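Local atomic coordinates of uncharacterized protein MT2708 (Mycobacterium tuberculosis, PDB entry 2FGG), a protein that is of unknown function, belongs to the Rv2632c-like family and is related to M. tuberculosis Rv1738. Residues E18-L30 / M37-D49. Residues are numbered along the deposited sequence; the frame is centred on the assembly and turned at random.
Sequences EEHDERTRAKARL and MVGVGLARLDPAD
G41 O takes the backbone N-H of A26, with A26 N to G41 O at 2.8 Å. R25 CA adds a CA-H...O contact to G41 O at 3.2 Å. R25 CG also lies 3.4 Å from G41 O. A28 and G39 exchange a pair of backbone bonds. At the far end L30 N to M37 O and M37 N to L30 O are both 2.7 Å. T24 and A43 close the other end, where A43 N to T24 O is nearly straight (175°) and the return bond is weak. Strands 24-32 and 35-43 thus form a beta hairpin, the second and third strands of an antiparallel sheet packed against helix 54-83. T24, A26 and M37 touch that helix; G39 and G41 share their face. R25, K27, R29, V38, V40 and L42 line the other. R25 and L42 run alongside each other, pointing the same way, with R25 CG swung anti to the backbone N (chi1 -179°). R25 CB lies 3.8 Å from L42 CD2. Bends at chi2 and chi3 of R25 bring R25 NH1 to E18 OE1 in a 2.7 Å salt bridge. H20 NE2 sits over one face of the R25 guanidinium.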
loop_
_atom_site.group_PDB
_atom_site.type_symbol
_atom_site.label_atom_id
_atom_site.label_comp_id
_atom_site.label_asym_id
_atom_site.label_seq_id
_atom_site.Cartn_x
_atom_site.Cartn_y
_atom_site.Cartn_z
ATOM N N GLU A 18 -8.053 -10.548 1.756
ATOM C CA GLU A 18 -8.851 -11.472 2.562
ATOM C C GLU A 18 -10.258 -10.928 2.710
ATOM O O GLU A 18 -10.441 -9.768 3.076
ATOM C CB GLU A 18 -8.263 -11.653 3.959
ATOM C CG GLU A 18 -6.792 -11.971 4.028
ATOM C CD GLU A 18 -6.306 -12.027 5.462
ATOM O OE1 GLU A 18 -5.825 -10.987 5.966
ATOM O OE2 GLU A 18 -6.430 -13.102 6.091
ATOM N N GLU A 19 -11.246 -11.775 2.442
ATOM C CA GLU A 19 -12.649 -11.384 2.525
ATOM C C GLU A 19 -13.297 -12.093 3.713
ATOM O O GLU A 19 -13.380 -13.323 3.740
ATOM C CB GLU A 19 -13.361 -11.709 1.211
ATOM C CG GLU A 19 -12.761 -10.987 0.004
ATOM C CD GLU A 19 -12.782 -11.824 -1.260
ATOM O OE1 GLU A 19 -11.703 -12.011 -1.861
ATOM O OE2 GLU A 19 -13.870 -12.301 -1.650
ATOM N N HIS A 20 -13.753 -11.308 4.689
ATOM C CA HIS A 20 -14.086 -11.843 6.019
ATOM C C HIS A 20 -15.360 -12.726 6.155
ATOM O O HIS A 20 -15.192 -13.917 6.425
ATOM C CB HIS A 20 -13.954 -10.774 7.128
ATOM C CG HIS A 20 -12.542 -10.325 7.394
ATOM N ND1 HIS A 20 -12.003 -10.276 8.665
ATOM C CD2 HIS A 20 -11.566 -9.889 6.558
ATOM C CE1 HIS A 20 -10.760 -9.832 8.599
ATOM N NE2 HIS A 20 -10.471 -9.589 7.332
ATOM N N ASP A 21 -16.607 -12.245 5.987
ATOM C CA ASP A 21 -17.066 -10.882 5.635
ATOM C C ASP A 21 -17.217 -9.966 6.885
ATOM O O ASP A 21 -16.910 -10.412 7.998
ATOM C CB ASP A 21 -18.402 -10.991 4.874
ATOM C CG ASP A 21 -18.230 -11.019 3.349
ATOM O OD1 ASP A 21 -19.164 -11.491 2.662
ATOM O OD2 ASP A 21 -17.181 -10.563 2.832
ATOM N N GLU A 22 -17.705 -8.716 6.757
ATOM C CA GLU A 22 -18.456 -8.154 5.599
ATOM C C GLU A 22 -17.777 -7.732 4.258
ATOM O O GLU A 22 -18.459 -7.835 3.234
ATOM C CB GLU A 22 -19.482 -7.081 6.049
ATOM C CG GLU A 22 -18.956 -5.636 6.169
ATOM C CD GLU A 22 -18.755 -5.169 7.612
ATOM O OE1 GLU A 22 -17.969 -4.219 7.822
ATOM O OE2 GLU A 22 -19.388 -5.739 8.532
ATOM N N ARG A 23 -16.527 -7.250 4.167
ATOM C CA ARG A 23 -15.536 -6.802 5.169
ATOM C C ARG A 23 -14.200 -7.278 4.623
ATOM O O ARG A 23 -13.471 -8.006 5.286
ATOM C CB ARG A 23 -15.726 -7.331 6.592
ATOM C CG ARG A 23 -15.456 -6.321 7.725
ATOM C CD ARG A 23 -14.751 -5.034 7.260
ATOM N NE ARG A 23 -15.247 -3.867 7.997
ATOM C CZ ARG A 23 -15.142 -2.601 7.592
ATOM N NH1 ARG A 23 -14.550 -2.303 6.442
ATOM N NH2 ARG A 23 -15.634 -1.622 8.344
ATOM N N THR A 24 -13.899 -6.875 3.395
ATOM C CA THR A 24 -12.690 -7.312 2.710
ATOM C C THR A 24 -11.489 -6.386 2.967
ATOM O O THR A 24 -11.607 -5.163 2.920
ATOM C CB THR A 24 -12.952 -7.602 1.194
ATOM O OG1 THR A 24 -11.842 -7.168 0.401
ATOM C CG2 THR A 24 -14.224 -6.922 0.707
ATOM N N ARG A 25 -10.342 -6.993 3.260
ATOM C CA ARG A 25 -9.129 -6.261 3.617
ATOM C C ARG A 25 -7.959 -6.632 2.721
ATOM O O ARG A 25 -7.723 -7.799 2.445
ATOM C CB ARG A 25 -8.742 -6.534 5.073
ATOM C CG ARG A 25 -7.501 -5.785 5.546
ATOM C CD ARG A 25 -6.539 -6.717 6.271
ATOM N NE ARG A 25 -6.962 -6.988 7.640
ATOM C CZ ARG A 25 -6.598 -8.057 8.347
ATOM N NH1 ARG A 25 -5.802 -8.980 7.819
ATOM N NH2 ARG A 25 -7.047 -8.207 9.586
ATOM N N ALA A 26 -7.226 -5.622 2.278
ATOM C CA ALA A 26 -6.017 -5.848 1.508
ATOM C C ALA A 26 -4.786 -5.335 2.241
ATOM O O ALA A 26 -4.822 -4.307 2.917
ATOM C CB ALA A 26 -6.120 -5.222 0.133
ATOM N N LYS A 27 -3.707 -6.095 2.110
ATOM C CA LYS A 27 -2.401 -5.709 2.595
ATOM C C LYS A 27 -1.447 -5.691 1.406
ATOM O O LYS A 27 -1.390 -6.662 0.650
ATOM C CB LYS A 27 -1.930 -6.686 3.667
ATOM C CG LYS A 27 -2.660 -6.516 4.992
ATOM C CD LYS A 27 -2.307 -7.604 5.986
ATOM C CE LYS A 27 -2.846 -7.258 7.347
ATOM N NZ LYS A 27 -2.144 -8.031 8.398
ATOM N N ALA A 28 -0.744 -4.567 1.220
ATOM C CA ALA A 28 0.294 -4.429 0.188
ATOM C C ALA A 28 1.670 -4.266 0.839
ATOM O O ALA A 28 1.964 -3.229 1.432
ATOM C CB ALA A 28 -0.009 -3.262 -0.724
ATOM N N ARG A 29 2.503 -5.300 0.725
ATOM C CA ARG A 29 3.807 -5.338 1.382
ATOM C C ARG A 29 4.945 -5.002 0.428
ATOM O O ARG A 29 5.071 -5.600 -0.628
ATOM C CB ARG A 29 4.047 -6.710 2.028
ATOM C CG ARG A 29 5.431 -6.865 2.672
ATOM C CD ARG A 29 5.698 -8.271 3.198
ATOM N NE ARG A 29 5.312 -9.306 2.238
ATOM C CZ ARG A 29 5.370 -10.618 2.468
ATOM N NH1 ARG A 29 5.814 -11.084 3.633
ATOM N NH2 ARG A 29 4.987 -11.468 1.524
ATOM N N LEU A 30 5.770 -4.042 0.824
ATOM C CA LEU A 30 6.969 -3.673 0.082
ATOM C C LEU A 30 8.192 -3.725 1.005
ATOM O O LEU A 30 8.163 -3.188 2.115
ATOM C CB LEU A 30 6.803 -2.270 -0.525
ATOM C CG LEU A 30 8.009 -1.553 -1.149
ATOM C CD1 LEU A 30 8.559 -2.292 -2.369
ATOM C CD2 LEU A 30 7.643 -0.131 -1.513
HETATM N N MSE A 37 7.407 -2.597 4.630
HETATM C CA MSE A 37 6.343 -1.617 4.636
HETATM C C MSE A 37 5.047 -2.272 4.196
HETATM O O MSE A 37 5.017 -2.996 3.209
HETATM C CB MSE A 37 6.709 -0.442 3.743
HETATM C CG MSE A 37 7.985 0.237 4.177
HETATM SE SE MSE A 37 8.448 1.714 3.023
HETATM C CE MSE A 37 7.112 2.978 3.540
ATOM N N VAL A 38 3.983 -2.038 4.956
ATOM C CA VAL A 38 2.686 -2.629 4.650
ATOM C C VAL A 38 1.620 -1.556 4.605
ATOM O O VAL A 38 1.414 -0.828 5.569
ATOM C CB VAL A 38 2.274 -3.717 5.672
ATOM C CG1 VAL A 38 1.032 -4.456 5.193
ATOM C CG2 VAL A 38 3.404 -4.697 5.895
ATOM N N GLY A 39 0.956 -1.463 3.465
ATOM C CA GLY A 39 -0.226 -0.632 3.320
ATOM C C GLY A 39 -1.444 -1.489 3.580
ATOM O O GLY A 39 -1.531 -2.611 3.084
ATOM N N VAL A 40 -2.375 -0.977 4.378
ATOM C CA VAL A 40 -3.568 -1.733 4.731
ATOM C C VAL A 40 -4.805 -0.986 4.253
ATOM O O VAL A 40 -4.939 0.209 4.494
ATOM C CB VAL A 40 -3.638 -2.015 6.251
ATOM C CG1 VAL A 40 -4.675 -3.090 6.547
ATOM C CG2 VAL A 40 -2.282 -2.461 6.779
ATOM N N GLY A 41 -5.686 -1.704 3.560
ATOM C CA GLY A 41 -6.938 -1.153 3.054
ATOM C C GLY A 41 -8.152 -2.007 3.386
ATOM O O GLY A 41 -8.070 -3.228 3.394
ATOM N N LEU A 42 -9.283 -1.354 3.650
ATOM C CA LEU A 42 -10.505 -2.033 4.073
ATOM C C LEU A 42 -11.741 -1.493 3.378
ATOM O O LEU A 42 -11.926 -0.285 3.292
ATOM C CB LEU A 42 -10.692 -1.870 5.577
ATOM C CG LEU A 42 -9.882 -2.797 6.474
ATOM C CD1 LEU A 42 -9.262 -2.019 7.621
ATOM C CD2 LEU A 42 -10.764 -3.929 6.987
ATOM N N ALA A 43 -12.572 -2.408 2.887
ATOM C CA ALA A 43 -13.922 -2.127 2.411
ATOM C C ALA A 43 -14.767 -3.160 3.145
ATOM O O ALA A 43 -14.306 -4.288 3.238
ATOM C CB ALA A 43 -13.981 -2.357 0.925
ATOM N N ARG A 44 -15.975 -2.894 3.670
ATOM C CA ARG A 44 -16.974 -1.832 3.404
ATOM C C ARG A 44 -18.206 -2.592 2.914
ATOM O O ARG A 44 -18.671 -3.498 3.604
ATOM C CB ARG A 44 -16.540 -0.726 2.422
ATOM C CG ARG A 44 -16.215 0.631 3.079
ATOM C CD ARG A 44 -16.216 1.783 2.072
ATOM N NE ARG A 44 -17.457 2.565 2.082
ATOM C CZ ARG A 44 -18.410 2.511 1.147
ATOM N NH1 ARG A 44 -18.290 1.701 0.096
ATOM N NH2 ARG A 44 -19.498 3.273 1.263
ATOM N N LEU A 45 -18.719 -2.212 1.740
ATOM C CA LEU A 45 -19.722 -2.964 0.946
ATOM C C LEU A 45 -20.479 -4.143 1.610
ATOM O O LEU A 45 -19.886 -5.207 1.809
ATOM C CB LEU A 45 -19.080 -3.461 -0.370
ATOM C CG LEU A 45 -18.647 -2.535 -1.526
ATOM C CD1 LEU A 45 -19.820 -1.817 -2.183
ATOM C CD2 LEU A 45 -17.588 -1.525 -1.117
ATOM N N ASP A 46 -21.771 -3.996 1.947
ATOM C CA ASP A 46 -22.561 -2.741 1.921
ATOM C C ASP A 46 -24.079 -2.832 2.274
ATOM O O ASP A 46 -24.840 -1.946 1.864
ATOM C CB ASP A 46 -22.367 -1.942 0.607
ATOM C CG ASP A 46 -23.010 -2.610 -0.617
ATOM O OD1 ASP A 46 -23.762 -3.607 -0.476
ATOM O OD2 ASP A 46 -22.760 -2.111 -1.739
ATOM N N PRO A 47 -24.541 -3.872 3.020
ATOM C CA PRO A 47 -23.992 -5.160 3.500
ATOM C C PRO A 47 -23.510 -6.254 2.498
ATOM O O PRO A 47 -22.317 -6.560 2.561
ATOM C CB PRO A 47 -25.059 -5.672 4.494
ATOM C CG PRO A 47 -25.860 -4.458 4.861
ATOM C CD PRO A 47 -25.879 -3.633 3.603
ATOM N N ALA A 48 -24.309 -6.871 1.599
ATOM C CA ALA A 48 -25.749 -6.689 1.215
ATOM C C ALA A 48 -26.160 -5.466 0.345
ATOM O O ALA A 48 -26.364 -4.368 0.857
ATOM C CB ALA A 48 -26.745 -6.960 2.380
ATOM N N ASP A 49 -26.338 -5.672 -0.963
ATOM C CA ASP A 49 -26.439 -6.999 -1.573
ATOM C C ASP A 49 -25.660 -7.102 -2.908
ATOM O O ASP A 49 -26.218 -6.800 -3.967
ATOM C CB ASP A 49 -27.931 -7.325 -1.782
ATOM C CG ASP A 49 -28.176 -8.754 -2.243
ATOM O OD1 ASP A 49 -29.173 -8.973 -2.968
ATOM O OD2 ASP A 49 -27.391 -9.658 -1.880
#